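Local coordinates for natterin-like protein (Lethenteron camtschaticum, PDB 6IUL) that is a cytotoxic pore-forming immune protein of the lamprey, probably recognising target-cell glycans through its jacalin-like lectin domain and perforating membranes with its aerolysin-like module, at residues K260-V265 with A309-S314; E169-M174 with A266-A271. One frame throughout, in Å; residues are numbered along the deposited sequence.

Contact 1: residues K260-V265 with A309-S314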
ATOM      1  N   LYS A 260     -49.105  10.520  -0.617  1.00 43.67           N
ATOM      2  CA  LYS A 260     -48.005  10.992  -1.460  1.00 42.04           C
ATOM      3  C   LYS A 260     -46.885   9.976  -1.440  1.00 38.03           C
ATOM      4  O   LYS A 260     -46.844   9.077  -0.588  1.00 36.14           O
ATOM      5  CB  LYS A 260     -47.515  12.375  -1.010  1.00 45.72           C
ATOM      6  CG  LYS A 260     -47.545  13.436  -2.094  1.00 55.88           C
ATOM      7  CD  LYS A 260     -48.910  14.104  -2.278  1.00 63.98           C
ATOM      8  CE  LYS A 260     -48.896  15.097  -3.442  1.00 69.14           C
ATOM      9  NZ  LYS A 260     -48.214  14.532  -4.667  1.00 79.74           N
ATOM     10  N   THR A 261     -46.022  10.094  -2.428  1.00 33.59           N
ATOM     11  CA  THR A 261     -44.867   9.263  -2.565  1.00 35.67           C
ATOM     12  C   THR A 261     -43.602  10.124  -2.476  1.00 35.41           C
ATOM     13  O   THR A 261     -43.537  11.209  -3.051  1.00 29.44           O
ATOM     14  CB  THR A 261     -44.916   8.543  -3.921  1.00 36.13           C
ATOM     15  OG1 THR A 261     -46.083   7.708  -3.981  1.00 37.83           O
ATOM     16  CG2 THR A 261     -43.650   7.667  -4.176  1.00 36.62           C
ATOM     17  N   VAL A 262     -42.596   9.633  -1.748  1.00 35.11           N
ATOM     18  CA  VAL A 262     -41.292  10.302  -1.703  1.00 32.29           C
ATOM     19  C   VAL A 262     -40.261   9.273  -2.168  1.00 34.64           C
ATOM     20  O   VAL A 262     -40.194   8.145  -1.649  1.00 32.93           O
ATOM     21  CB  VAL A 262     -40.926  10.823  -0.316  1.00 33.94           C
ATOM     22  CG1 VAL A 262     -39.521  11.410  -0.317  1.00 34.82           C
ATOM     23  CG2 VAL A 262     -41.907  11.880   0.121  1.00 37.56           C
ATOM     24  N   THR A 263     -39.475   9.646  -3.156  1.00 29.09           N
ATOM     25  CA  THR A 263     -38.470   8.742  -3.704  1.00 30.90           C
ATOM     26  C   THR A 263     -37.133   9.360  -3.315  1.00 29.39           C
ATOM     27  O   THR A 263     -36.878  10.554  -3.521  1.00 28.21           O
ATOM     28  CB  THR A 263     -38.598   8.586  -5.249  1.00 34.01           C
ATOM     29  OG1 THR A 263     -39.930   8.142  -5.614  1.00 35.90           O
ATOM     30  CG2 THR A 263     -37.667   7.533  -5.750  1.00 33.41           C
ATOM     31  N   VAL A 264     -36.282   8.558  -2.704  1.00 28.13           N
ATOM     32  CA  VAL A 264     -34.983   9.052  -2.194  1.00 27.07           C
ATOM     33  C   VAL A 264     -33.861   8.374  -2.936  1.00 24.82           C
ATOM     34  O   VAL A 264     -33.804   7.128  -3.042  1.00 25.89           O
ATOM     35  CB  VAL A 264     -34.829   8.749  -0.716  1.00 27.56           C
ATOM     36  CG1 VAL A 264     -33.487   9.218  -0.200  1.00 29.59           C
ATOM     37  CG2 VAL A 264     -35.971   9.373   0.060  1.00 29.94           C
ATOM     38  N   VAL A 265     -32.983   9.194  -3.477  1.00 26.85           N
ATOM     39  CA  VAL A 265     -31.781   8.674  -4.168  1.00 29.07           C
ATOM     40  C   VAL A 265     -30.545   9.194  -3.464  1.00 27.58           C
ATOM     41  O   VAL A 265     -30.385  10.395  -3.281  1.00 25.15           O
ATOM     42  CB  VAL A 265     -31.740   9.101  -5.624  1.00 32.70           C
ATOM     43  CG1 VAL A 265     -30.496   8.560  -6.288  1.00 34.75           C
ATOM     44  CG2 VAL A 265     -32.990   8.609  -6.359  1.00 34.20           C
ATOM     45  N   ALA A 309     -28.185  13.175  -0.696  1.00 32.14           N
ATOM     46  CA  ALA A 309     -29.395  12.546  -1.189  1.00 34.88           C
ATOM     47  C   ALA A 309     -30.387  13.561  -1.758  1.00 33.80           C
ATOM     48  O   ALA A 309     -30.432  14.715  -1.355  1.00 31.03           O
ATOM     49  CB  ALA A 309     -30.028  11.734  -0.075  1.00 36.14           C
ATOM     50  N   VAL A 310     -31.137  13.112  -2.753  1.00 35.12           N
ATOM     51  CA  VAL A 310     -32.248  13.886  -3.297  1.00 36.80           C
ATOM     52  C   VAL A 310     -33.577  13.159  -2.957  1.00 33.74           C
ATOM     53  O   VAL A 310     -33.739  11.958  -3.262  1.00 30.57           O
ATOM     54  CB  VAL A 310     -32.108  14.041  -4.811  1.00 38.02           C
ATOM     55  CG1 VAL A 310     -33.318  14.786  -5.360  1.00 41.70           C
ATOM     56  CG2 VAL A 310     -30.822  14.795  -5.167  1.00 37.74           C
ATOM     57  N   ALA A 311     -34.487  13.891  -2.310  1.00 32.50           N
ATOM     58  CA  ALA A 311     -35.856  13.404  -2.032  1.00 36.44           C
ATOM     59  C   ALA A 311     -36.890  14.081  -2.914  1.00 35.36           C
ATOM     60  O   ALA A 311     -37.027  15.287  -2.878  1.00 34.76           O
ATOM     61  CB  ALA A 311     -36.202  13.610  -0.587  1.00 35.30           C
ATOM     62  N   THR A 312     -37.589  13.292  -3.717  1.00 36.14           N
ATOM     63  CA  THR A 312     -38.547  13.828  -4.674  1.00 41.75           C
ATOM     64  C   THR A 312     -39.971  13.379  -4.306  1.00 37.19           C
ATOM     65  O   THR A 312     -40.217  12.185  -4.157  1.00 35.67           O
ATOM     66  CB  THR A 312     -38.207  13.358  -6.116  1.00 44.10           C
ATOM     67  OG1 THR A 312     -36.839  13.673  -6.434  1.00 39.89           O
ATOM     68  CG2 THR A 312     -39.168  14.015  -7.171  1.00 43.29           C
ATOM     69  N   GLU A 313     -40.892  14.335  -4.224  1.00 43.30           N
ATOM     70  CA  GLU A 313     -42.333  14.069  -4.014  1.00 47.76           C
ATOM     71  C   GLU A 313     -43.115  13.780  -5.322  1.00 44.92           C
ATOM     72  O   GLU A 313     -42.936  14.436  -6.319  1.00 50.51           O
ATOM     73  CB  GLU A 313     -42.994  15.249  -3.319  1.00 51.55           C
ATOM     74  CG  GLU A 313     -43.652  14.906  -1.984  1.00 56.90           C
ATOM     75  CD  GLU A 313     -44.506  16.043  -1.413  1.00 61.72           C
ATOM     76  OE1 GLU A 313     -45.656  16.193  -1.878  1.00 62.98           O
ATOM     77  OE2 GLU A 313     -44.051  16.764  -0.467  1.00 66.16           O
ATOM     78  N   SER A 314     -43.958  12.768  -5.267  1.00 47.26           N
ATOM     79  CA  SER A 314     -44.958  12.417  -6.257  1.00 54.72           C
ATOM     80  C   SER A 314     -46.324  12.115  -5.595  1.00 50.72           C
ATOM     81  O   SER A 314     -47.298  11.923  -6.306  1.00 62.55           O
ATOM     82  CB  SER A 314     -44.486  11.145  -6.926  1.00 54.21           C
ATOM     83  OG  SER A 314     -43.643  11.491  -7.971  1.00 59.46           O
TER
HETATM   84  O   HOH W   1     -41.215  10.280  -5.849  1.00 36.15           O
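K260 meets the last two residues of the chain, E313 and S314. Its CB points toward the partner strand. K260 CG then passes 3.3 Å from E313 OE1. CD and CE follow past the same oxygen at longer range; the chain bends at chi2 (83°). A second bend at chi4 brings K260 NZ to the C-terminal end, 3.2 Å from both S314 C and S314 O. K260 NZ stays 4.1 Å from E313 OE1, too far for a salt bridge. The two side chains cross at about a right angle, so the lysine meets the glutamate mainly through its methylenes.

Beyond this end the backbones pair as antiparallel strands. T263 with T312 and V265 with V310 are hydrogen-bonded pairs. V262 with E313 and V264 with A311 are the non-hydrogen-bonded pairs between and beside them. S314 N gives a nearly straight bond to T261 O, 2.7 Å long, and so extends the ladder to the C terminus. T312 O is gripped twice, by T263 N and by a water 2.7 Å away. The same water lies very close to T263 OG1.

V262, V264 and A311 share one face. V262 CG1, anti to its own N (chi1 176°), reaches A311 CB at 4.0 Å, while CG2 packs on E313 CG. V262 and V264 also touch V254, V256 and F252 of strand 241-256, so these two side chains are buried there, while A311 and E313 on the same face stay exposed. The face of T263, V265, T312 and V310 is more open. The arrangement is the open end of the long beta hairpin 260-285/290-313, in the elongated, strand-rich module of the aerolysin/ETX-MTX2 superfamily.

Contact 2: residues E169-M174 with A266-A271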
ATOM      1  N   GLU A 169     -22.356   9.596  -8.857  1.00 36.55           N
ATOM      2  CA  GLU A 169     -22.744   8.226  -9.023  1.00 38.23           C
ATOM      3  C   GLU A 169     -23.901   7.988  -8.040  1.00 34.78           C
ATOM      4  O   GLU A 169     -23.839   8.419  -6.879  1.00 34.17           O
ATOM      5  CB  GLU A 169     -21.640   7.235  -8.600  1.00 42.59           C
ATOM      6  CG  GLU A 169     -20.208   7.624  -8.789  1.00 56.16           C
ATOM      7  CD  GLU A 169     -19.254   6.578  -8.208  1.00 54.56           C
ATOM      8  OE1 GLU A 169     -19.704   5.617  -7.563  1.00 48.51           O
ATOM      9  OE2 GLU A 169     -18.044   6.719  -8.443  1.00 65.43           O
ATOM     10  N   GLU A 170     -24.888   7.237  -8.479  1.00 30.90           N
ATOM     11  CA  GLU A 170     -25.995   6.855  -7.637  1.00 31.62           C
ATOM     12  C   GLU A 170     -25.573   5.649  -6.789  1.00 30.07           C
ATOM     13  O   GLU A 170     -24.868   4.761  -7.213  1.00 28.82           O
ATOM     14  CB  GLU A 170     -27.199   6.500  -8.471  1.00 34.45           C
ATOM     15  CG  GLU A 170     -27.902   7.662  -9.162  1.00 34.98           C
ATOM     16  CD  GLU A 170     -29.230   7.204  -9.841  1.00 39.34           C
ATOM     17  OE1 GLU A 170     -30.003   8.100 -10.265  1.00 38.79           O
ATOM     18  OE2 GLU A 170     -29.515   5.955  -9.956  1.00 35.55           O
ATOM     19  N   ILE A 171     -25.986   5.642  -5.550  1.00 28.28           N
ATOM     20  CA  ILE A 171     -25.633   4.560  -4.667  1.00 28.60           C
ATOM     21  C   ILE A 171     -26.877   3.744  -4.312  1.00 28.22           C
ATOM     22  O   ILE A 171     -26.832   2.502  -4.219  1.00 27.30           O
ATOM     23  CB  ILE A 171     -25.028   5.120  -3.375  1.00 29.86           C
ATOM     24  CG1 ILE A 171     -23.726   5.830  -3.692  1.00 30.59           C
ATOM     25  CG2 ILE A 171     -24.809   3.991  -2.332  1.00 30.24           C
ATOM     26  CD1 ILE A 171     -23.238   6.699  -2.562  1.00 33.34           C
ATOM     27  N   LYS A 172     -27.988   4.413  -4.056  1.00 26.14           N
ATOM     28  CA  LYS A 172     -29.165   3.671  -3.555  1.00 26.41           C
ATOM     29  C   LYS A 172     -30.444   4.405  -3.864  1.00 24.87           C
ATOM     30  O   LYS A 172     -30.490   5.671  -3.809  1.00 25.31           O
ATOM     31  CB  LYS A 172     -29.047   3.457  -2.043  1.00 25.62           C
ATOM     32  CG  LYS A 172     -30.263   2.758  -1.407  1.00 25.51           C
ATOM     33  CD  LYS A 172     -30.054   2.456   0.072  1.00 26.33           C
ATOM     34  CE  LYS A 172     -31.272   1.739   0.670  1.00 26.71           C
ATOM     35  NZ  LYS A 172     -31.095   1.404   2.096  1.00 25.77           N
ATOM     36  N   GLU A 173     -31.489   3.640  -4.135  1.00 25.36           N
ATOM     37  CA  GLU A 173     -32.813   4.262  -4.353  1.00 29.33           C
ATOM     38  C   GLU A 173     -33.858   3.525  -3.577  1.00 29.78           C
ATOM     39  O   GLU A 173     -33.958   2.273  -3.649  1.00 32.98           O
ATOM     40  CB  GLU A 173     -33.207   4.272  -5.840  1.00 33.07           C
ATOM     41  CG  GLU A 173     -34.572   4.895  -6.121  1.00 36.40           C
ATOM     42  CD  GLU A 173     -34.833   5.135  -7.632  1.00 42.63           C
ATOM     43  OE1 GLU A 173     -33.871   5.185  -8.429  1.00 50.61           O
ATOM     44  OE2 GLU A 173     -35.996   5.310  -8.051  1.00 43.58           O
ATOM     45  N   MET A 174     -34.675   4.287  -2.877  1.00 30.59           N
ATOM     46  CA  MET A 174     -35.741   3.704  -2.090  1.00 31.64           C
ATOM     47  C   MET A 174     -36.994   4.576  -2.240  1.00 33.05           C
ATOM     48  O   MET A 174     -36.927   5.799  -2.395  1.00 31.26           O
ATOM     49  CB  MET A 174     -35.272   3.594  -0.625  1.00 33.54           C
ATOM     50  CG  MET A 174     -36.201   2.898   0.338  1.00 38.39           C
ATOM     51  SD  MET A 174     -36.982   1.423  -0.335  1.00 47.38           S
ATOM     52  CE  MET A 174     -38.228   1.139   0.940  1.00 50.13           C
ATOM     53  N   ALA A 266     -29.693   8.263  -3.046  1.00 28.70           N
ATOM     54  CA  ALA A 266     -28.400   8.599  -2.477  1.00 31.65           C
ATOM     55  C   ALA A 266     -27.299   8.574  -3.533  1.00 28.51           C
ATOM     56  O   ALA A 266     -27.188   7.611  -4.312  1.00 30.77           O
ATOM     57  CB  ALA A 266     -28.043   7.653  -1.320  1.00 29.55           C
ATOM     58  N   ASN A 267     -26.486   9.625  -3.477  1.00 29.46           N
ATOM     59  CA  ASN A 267     -25.395   9.890  -4.432  1.00 33.25           C
ATOM     60  C   ASN A 267     -24.056  10.198  -3.718  1.00 32.81           C
ATOM     61  O   ASN A 267     -24.012  10.523  -2.522  1.00 31.56           O
ATOM     62  CB  ASN A 267     -25.718  11.086  -5.326  1.00 32.70           C
ATOM     63  CG  ASN A 267     -26.979  10.890  -6.121  1.00 38.52           C
ATOM     64  OD1 ASN A 267     -27.070   9.976  -6.960  1.00 40.12           O
ATOM     65  ND2 ASN A 267     -27.996  11.741  -5.850  1.00 38.16           N
ATOM     66  N   ILE A 268     -22.974  10.093  -4.488  1.00 30.87           N
ATOM     67  CA  ILE A 268     -21.649  10.541  -4.050  1.00 29.07           C
ATOM     68  C   ILE A 268     -20.871  11.068  -5.219  1.00 28.80           C
ATOM     69  O   ILE A 268     -21.055  10.638  -6.360  1.00 29.43           O
ATOM     70  CB  ILE A 268     -20.874   9.436  -3.332  1.00 27.37           C
ATOM     71  CG1 ILE A 268     -19.787  10.049  -2.461  1.00 29.35           C
ATOM     72  CG2 ILE A 268     -20.368   8.457  -4.354  1.00 27.06           C
ATOM     73  CD1 ILE A 268     -18.998   9.069  -1.615  1.00 30.41           C
ATOM     74  N   GLY A 269     -20.042  12.069  -4.958  1.00 31.99           N
ATOM     75  CA  GLY A 269     -19.218  12.635  -6.043  1.00 31.21           C
ATOM     76  C   GLY A 269     -17.793  12.080  -6.050  1.00 29.70           C
ATOM     77  O   GLY A 269     -17.183  11.935  -4.999  1.00 32.18           O
ATOM     78  N   ARG A 270     -17.275  11.818  -7.229  1.00 30.56           N
ATOM     79  CA  ARG A 270     -15.939  11.260  -7.426  1.00 35.81           C
ATOM     80  C   ARG A 270     -15.119  12.200  -8.304  1.00 37.04           C
ATOM     81  O   ARG A 270     -15.574  12.618  -9.372  1.00 37.89           O
ATOM     82  CB  ARG A 270     -16.081   9.930  -8.141  1.00 36.36           C
ATOM     83  CG  ARG A 270     -14.807   9.212  -8.480  1.00 42.26           C
ATOM     84  CD  ARG A 270     -15.131   7.982  -9.315  1.00 46.10           C
ATOM     85  NE  ARG A 270     -13.961   7.101  -9.467  1.00 55.27           N
ATOM     86  CZ  ARG A 270     -12.992   7.244 -10.383  1.00 59.90           C
ATOM     87  NH1 ARG A 270     -13.014   8.258 -11.252  1.00 61.06           N
ATOM     88  NH2 ARG A 270     -12.003   6.351 -10.433  1.00 53.23           N
ATOM     89  N   ALA A 271     -13.904  12.503  -7.880  1.00 36.70           N
ATOM     90  CA  ALA A 271     -13.036  13.377  -8.659  1.00 37.01           C
ATOM     91  C   ALA A 271     -11.636  12.833  -8.801  1.00 38.56           C
ATOM     92  O   ALA A 271     -10.993  12.505  -7.803  1.00 36.16           O
ATOM     93  CB  ALA A 271     -12.995  14.767  -8.034  1.00 39.71           C
TER
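I171 lays its CD1 against I268 CB at 3.7 Å, the two side chains crossing at a slant. CG1 of I171 stands anti to its carbonyl carbon (chi1 -64°), and this carries CD1 along the partner strand past N267 to I268. On the other face E170 and N267 run alongside each other in the same direction. Their carboxylate and amide planes are 40° apart, and N267 OD1 rests 3.3 Å from E170 CG. E169 and R270 also meet at a slant, E169 OE2 touching R270 CD at 3.3 Å but 4.2 Å from R270 NE, beyond a salt bridge.

A266 is matched by two residues on the other strand, I171 and K172, which makes a classic bulge. A266 O takes a short bond from I171 N (2.6 Å) and a weak one from K172 N (3.3 Å). A266 N bonds to K172 O. Beyond the bulge, E169 and I268 form a regular hydrogen-bonded pair.

R270, K172 and E170 have charged partners outside the two segments; E169 OE1 has a long, weak ion pair with K192. R270 makes a salt bridge to D272. K172 NZ makes one to D118 of the second subunit and bonds to E189 O of its own chain. E170 OE2 makes one to K76 of the second subunit. Backbone bonds and apolar packing thus join the strands, while their charges serve mainly neighbouring residues and the subunit interface.

Overall arrangement
Going from the N terminus, the jacalin-like lectin part comes first, and 169-174 is the earliest segment. The chain then runs through strands 184-200 to 241-256 and returns on strand 260-285. Its 260-265 part belongs to contact 1, and 266-271 directly after it closes contact 2 over 91 residues. After the turn to strand 290-313, segment 309-314 closes contact 1 over 43 residues. The two closures therefore cross. Strand 260-285 lies between its two partners, so the contacts tie strands 166-178, 260-285 and 290-313 side by side in one sheet. Their centres are 14 Å apart, and V264 N probably bonds to M174 O between them.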